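Local coordinates for protein lactococcus lactis MG1363 DpsA (Lactococcus lactis, PDB 1ZS3) that assembles into a twelve-subunit Dps shell and probably binds DNA and protects the cell against oxidative stress, at residues A[38-49]-A[61-72]. Residues are numbered along the deposited sequence; the frame is centred on the assembly and turned at random.
Sequences LFIENIRLTQAG and LREIAQREVEYF
R62 reaches G49 on a side chain extended from CG to NE, which brings the edge of its guanidinium to the carbonyl oxygen. NE donates to G49 O at 3.0 Å and NH2 to the same atom at 3.2 Å, a side-on grip from one face of the carbonyl. With R62 cut back to an alanine, both donors to G49 O go, and D77 of the second subunit is likely to be left without this salt-bridge mate. F72 is set with CG anti to its backbone N (chi1 -170°), and F39 drives an edge at its face: F39 CD1 stands 3.8 Å above the plane of the F72 ring, over its centre, and the planes meet at 83°, a T-shaped pair. Midway, L45 is a knob in the hole formed by L61, I64, A65 and E68, its CD1 3.4 Å from I64 CG2. The E68 chain, bent at chi2, puts OE2 3.5 Å from L38 CD2, while Q125 donates to both E68 OE1 and E41 OE2. The axes of segments 38-49 and 61-72 approach to 8.2 Å at 160°, as antiparallel neighbours on helices 27-51 and 55-81; helices 111-138 and 142-165 complete the ferritin-like four-helix bundle, packing on this pair (F118 on E41, L45 and A48; Y154 on I64), and the second subunit meets F39, N42 and F72.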
loop_
_atom_site.group_PDB
_atom_site.type_symbol
_atom_site.label_atom_id
_atom_site.label_comp_id
_atom_site.label_asym_id
_atom_site.label_seq_id
_atom_site.Cartn_x
_atom_site.Cartn_y
_atom_site.Cartn_z
ATOM N N LEU A 38 -25.014 17.937 15.357
ATOM C CA LEU A 38 -24.088 17.299 14.438
ATOM C C LEU A 38 -24.765 17.077 13.106
ATOM O O LEU A 38 -24.192 17.389 12.075
ATOM C CB LEU A 38 -23.562 15.978 14.985
ATOM C CG LEU A 38 -22.508 16.135 16.073
ATOM C CD1 LEU A 38 -22.235 14.773 16.624
ATOM C CD2 LEU A 38 -21.237 16.820 15.547
ATOM N N PHE A 39 -25.976 16.530 13.133
ATOM C CA PHE A 39 -26.639 16.147 11.903
ATOM C C PHE A 39 -27.169 17.318 11.140
ATOM O O PHE A 39 -27.203 17.268 9.904
ATOM C CB PHE A 39 -27.735 15.132 12.146
ATOM C CG PHE A 39 -27.747 14.070 11.126
ATOM C CD1 PHE A 39 -27.194 12.835 11.376
ATOM C CD2 PHE A 39 -28.233 14.334 9.880
ATOM C CE1 PHE A 39 -27.192 11.869 10.417
ATOM C CE2 PHE A 39 -28.221 13.368 8.898
ATOM C CZ PHE A 39 -27.705 12.132 9.172
ATOM N N ILE A 40 -27.561 18.395 11.821
ATOM C CA ILE A 40 -28.123 19.513 11.086
ATOM C C ILE A 40 -26.975 20.280 10.481
ATOM O O ILE A 40 -27.098 20.718 9.357
ATOM C CB ILE A 40 -29.112 20.375 11.995
ATOM C CG1 ILE A 40 -30.549 20.116 11.571
ATOM C CG2 ILE A 40 -28.860 21.846 11.883
ATOM C CD1 ILE A 40 -30.954 18.684 11.697
ATOM N N GLU A 41 -25.871 20.441 11.206
ATOM C CA GLU A 41 -24.629 20.939 10.610
ATOM C C GLU A 41 -24.236 20.113 9.393
ATOM O O GLU A 41 -23.920 20.677 8.390
ATOM C CB GLU A 41 -23.488 20.901 11.604
ATOM C CG GLU A 41 -22.450 21.935 11.275
ATOM C CD GLU A 41 -22.808 23.314 11.758
ATOM O OE1 GLU A 41 -23.055 24.188 10.899
ATOM O OE2 GLU A 41 -22.841 23.508 12.992
ATOM N N ASN A 42 -24.269 18.798 9.471
ATOM C CA ASN A 42 -24.008 17.952 8.324
ATOM C C ASN A 42 -24.722 18.415 7.061
ATOM O O ASN A 42 -24.139 18.465 5.971
ATOM C CB ASN A 42 -24.365 16.489 8.646
ATOM C CG ASN A 42 -24.171 15.568 7.474
ATOM O OD1 ASN A 42 -25.031 14.761 7.165
ATOM N ND2 ASN A 42 -23.025 15.675 6.836
ATOM N N ILE A 43 -25.991 18.741 7.207
ATOM C CA ILE A 43 -26.827 19.144 6.071
ATOM C C ILE A 43 -26.404 20.531 5.612
ATOM O O ILE A 43 -26.305 20.825 4.430
ATOM C CB ILE A 43 -28.330 19.123 6.452
ATOM C CG1 ILE A 43 -28.659 17.827 7.215
ATOM C CG2 ILE A 43 -29.187 19.366 5.213
ATOM C CD1 ILE A 43 -29.706 16.943 6.583
ATOM N N ARG A 44 -26.120 21.381 6.563
ATOM C CA ARG A 44 -25.693 22.734 6.285
ATOM C C ARG A 44 -24.374 22.765 5.555
ATOM O O ARG A 44 -24.168 23.621 4.699
ATOM C CB ARG A 44 -25.594 23.519 7.610
ATOM C CG ARG A 44 -26.870 24.267 8.025
ATOM C CD ARG A 44 -26.846 25.725 7.621
ATOM N NE ARG A 44 -25.907 26.476 8.465
ATOM C CZ ARG A 44 -25.132 27.481 8.050
ATOM N NH1 ARG A 44 -25.132 27.917 6.785
ATOM N NH2 ARG A 44 -24.337 28.045 8.944
ATOM N N LEU A 45 -23.485 21.825 5.893
ATOM C CA LEU A 45 -22.142 21.709 5.335
ATOM C C LEU A 45 -22.235 20.960 4.065
ATOM O O LEU A 45 -21.464 21.220 3.166
ATOM C CB LEU A 45 -21.202 20.952 6.286
ATOM C CG LEU A 45 -20.758 21.769 7.513
ATOM C CD1 LEU A 45 -20.280 20.900 8.627
ATOM C CD2 LEU A 45 -19.676 22.805 7.131
ATOM N N THR A 46 -23.158 19.996 3.969
ATOM C CA THR A 46 -23.525 19.412 2.701
ATOM C C THR A 46 -24.049 20.449 1.706
ATOM O O THR A 46 -23.680 20.426 0.522
ATOM C CB THR A 46 -24.589 18.363 2.903
ATOM O OG1 THR A 46 -24.058 17.273 3.669
ATOM C CG2 THR A 46 -24.978 17.724 1.593
ATOM N N GLN A 47 -24.916 21.361 2.148
ATOM C CA GLN A 47 -25.384 22.436 1.267
ATOM C C GLN A 47 -24.219 23.313 0.807
ATOM O O GLN A 47 -24.065 23.547 -0.394
ATOM C CB GLN A 47 -26.430 23.300 1.991
ATOM C CG GLN A 47 -26.716 24.668 1.304
ATOM C CD GLN A 47 -27.807 25.459 1.990
ATOM O OE1 GLN A 47 -27.543 26.135 2.991
ATOM N NE2 GLN A 47 -29.025 25.379 1.459
ATOM N N ALA A 48 -23.429 23.804 1.746
ATOM C CA ALA A 48 -22.295 24.689 1.430
ATOM C C ALA A 48 -21.215 23.986 0.565
ATOM O O ALA A 48 -20.562 24.601 -0.270
ATOM C CB ALA A 48 -21.696 25.266 2.739
ATOM N N GLY A 49 -21.099 22.671 0.755
ATOM C CA GLY A 49 -20.104 21.852 0.089
ATOM C C GLY A 49 -20.489 21.714 -1.351
ATOM O O GLY A 49 -19.695 21.252 -2.149
ATOM N N LEU A 61 -15.166 21.703 3.014
ATOM C CA LEU A 61 -16.447 21.713 3.712
ATOM C C LEU A 61 -17.086 20.345 3.690
ATOM O O LEU A 61 -17.670 19.964 4.671
ATOM C CB LEU A 61 -17.401 22.767 3.139
ATOM C CG LEU A 61 -16.956 24.239 3.275
ATOM C CD1 LEU A 61 -17.789 25.090 2.304
ATOM C CD2 LEU A 61 -17.092 24.808 4.670
ATOM N N ARG A 62 -16.945 19.615 2.575
ATOM C CA ARG A 62 -17.439 18.231 2.442
ATOM C C ARG A 62 -16.710 17.286 3.379
ATOM O O ARG A 62 -17.231 16.239 3.741
ATOM C CB ARG A 62 -17.219 17.697 1.027
ATOM C CG ARG A 62 -18.182 18.228 0.002
ATOM C CD ARG A 62 -18.198 17.528 -1.338
ATOM N NE ARG A 62 -18.692 18.430 -2.360
ATOM C CZ ARG A 62 -19.097 18.075 -3.549
ATOM N NH1 ARG A 62 -19.062 16.795 -3.937
ATOM N NH2 ARG A 62 -19.541 18.975 -4.404
ATOM N N GLU A 63 -15.482 17.644 3.710
ATOM C CA GLU A 63 -14.664 16.889 4.675
ATOM C C GLU A 63 -15.234 17.070 6.068
ATOM O O GLU A 63 -15.417 16.105 6.800
ATOM C CB GLU A 63 -13.184 17.281 4.615
ATOM C CG GLU A 63 -12.270 16.151 4.138
ATOM C CD GLU A 63 -10.952 16.166 4.936
ATOM O OE1 GLU A 63 -10.879 15.403 5.962
ATOM O OE2 GLU A 63 -9.987 16.937 4.553
ATOM N N ILE A 64 -15.554 18.313 6.415
ATOM C CA ILE A 64 -16.165 18.619 7.694
ATOM C C ILE A 64 -17.548 17.938 7.837
ATOM O O ILE A 64 -17.881 17.529 8.919
ATOM C CB ILE A 64 -16.245 20.133 7.935
ATOM C CG1 ILE A 64 -14.832 20.740 7.947
ATOM C CG2 ILE A 64 -16.948 20.458 9.264
ATOM C CD1 ILE A 64 -14.790 22.185 7.718
ATOM N N ALA A 65 -18.335 17.837 6.759
ATOM C CA ALA A 65 -19.565 17.070 6.747
ATOM C C ALA A 65 -19.287 15.600 7.138
ATOM O O ALA A 65 -19.947 15.096 8.033
ATOM C CB ALA A 65 -20.246 17.174 5.432
ATOM N N GLN A 66 -18.339 14.942 6.473
ATOM C CA GLN A 66 -18.056 13.533 6.738
ATOM C C GLN A 66 -17.571 13.280 8.157
ATOM O O GLN A 66 -17.824 12.207 8.722
ATOM C CB GLN A 66 -17.043 12.969 5.703
ATOM C CG GLN A 66 -17.456 11.550 5.273
ATOM C CD GLN A 66 -16.319 10.478 5.390
ATOM O OE1 GLN A 66 -16.572 9.345 5.867
ATOM N NE2 GLN A 66 -15.101 10.858 4.931
ATOM N N ARG A 67 -16.907 14.277 8.743
ATOM C CA ARG A 67 -16.413 14.141 10.083
ATOM C C ARG A 67 -17.552 14.264 11.088
ATOM O O ARG A 67 -17.506 13.641 12.159
ATOM C CB ARG A 67 -15.333 15.191 10.397
ATOM C CG ARG A 67 -14.083 15.168 9.503
ATOM C CD ARG A 67 -13.129 13.989 9.694
ATOM N NE ARG A 67 -12.169 14.339 10.734
ATOM C CZ ARG A 67 -12.120 13.805 11.962
ATOM N NH1 ARG A 67 -11.200 14.246 12.831
ATOM N NH2 ARG A 67 -12.953 12.829 12.323
ATOM N N GLU A 68 -18.540 15.094 10.773
ATOM C CA GLU A 68 -19.674 15.303 11.682
ATOM C C GLU A 68 -20.525 14.032 11.718
ATOM O O GLU A 68 -20.983 13.647 12.776
ATOM C CB GLU A 68 -20.469 16.550 11.287
ATOM C CG GLU A 68 -19.697 17.884 11.415
ATOM C CD GLU A 68 -19.768 18.574 12.770
ATOM O OE1 GLU A 68 -20.724 19.338 12.991
ATOM O OE2 GLU A 68 -18.854 18.405 13.609
ATOM N N VAL A 69 -20.684 13.344 10.605
ATOM C CA VAL A 69 -21.344 12.049 10.585
ATOM C C VAL A 69 -20.511 10.973 11.285
ATOM O O VAL A 69 -21.057 10.032 11.835
ATOM C CB VAL A 69 -21.567 11.620 9.143
ATOM C CG1 VAL A 69 -22.078 10.159 9.034
ATOM C CG2 VAL A 69 -22.508 12.584 8.446
ATOM N N GLU A 70 -19.201 11.093 11.187
ATOM C CA GLU A 70 -18.280 10.180 11.812
ATOM C C GLU A 70 -18.391 10.240 13.326
ATOM O O GLU A 70 -18.295 9.213 14.004
ATOM C CB GLU A 70 -16.859 10.511 11.405
ATOM C CG GLU A 70 -16.188 9.516 10.458
ATOM C CD GLU A 70 -14.823 10.025 9.957
ATOM O OE1 GLU A 70 -13.867 10.171 10.784
ATOM O OE2 GLU A 70 -14.710 10.297 8.742
ATOM N N TYR A 71 -18.532 11.451 13.847
ATOM C CA TYR A 71 -18.689 11.683 15.262
ATOM C C TYR A 71 -20.111 11.293 15.676
ATOM O O TYR A 71 -20.329 10.872 16.807
ATOM C CB TYR A 71 -18.378 13.155 15.617
ATOM C CG TYR A 71 -16.905 13.401 15.781
ATOM C CD1 TYR A 71 -16.195 12.717 16.731
ATOM C CD2 TYR A 71 -16.219 14.294 14.961
ATOM C CE1 TYR A 71 -14.867 12.904 16.880
ATOM C CE2 TYR A 71 -14.865 14.487 15.110
ATOM C CZ TYR A 71 -14.197 13.768 16.069
ATOM O OH TYR A 71 -12.845 13.890 16.279
ATOM N N PHE A 72 -21.085 11.442 14.759
ATOM C CA PHE A 72 -22.440 11.025 15.026
ATOM C C PHE A 72 -22.412 9.555 15.405
ATOM O O PHE A 72 -22.894 9.179 16.487
ATOM C CB PHE A 72 -23.377 11.284 13.838
ATOM C CG PHE A 72 -24.803 11.073 14.170
ATOM C CD1 PHE A 72 -25.398 9.832 13.962
ATOM C CD2 PHE A 72 -25.536 12.070 14.793
ATOM C CE1 PHE A 72 -26.752 9.604 14.286
ATOM C CE2 PHE A 72 -26.893 11.862 15.131
ATOM C CZ PHE A 72 -27.502 10.628 14.874
#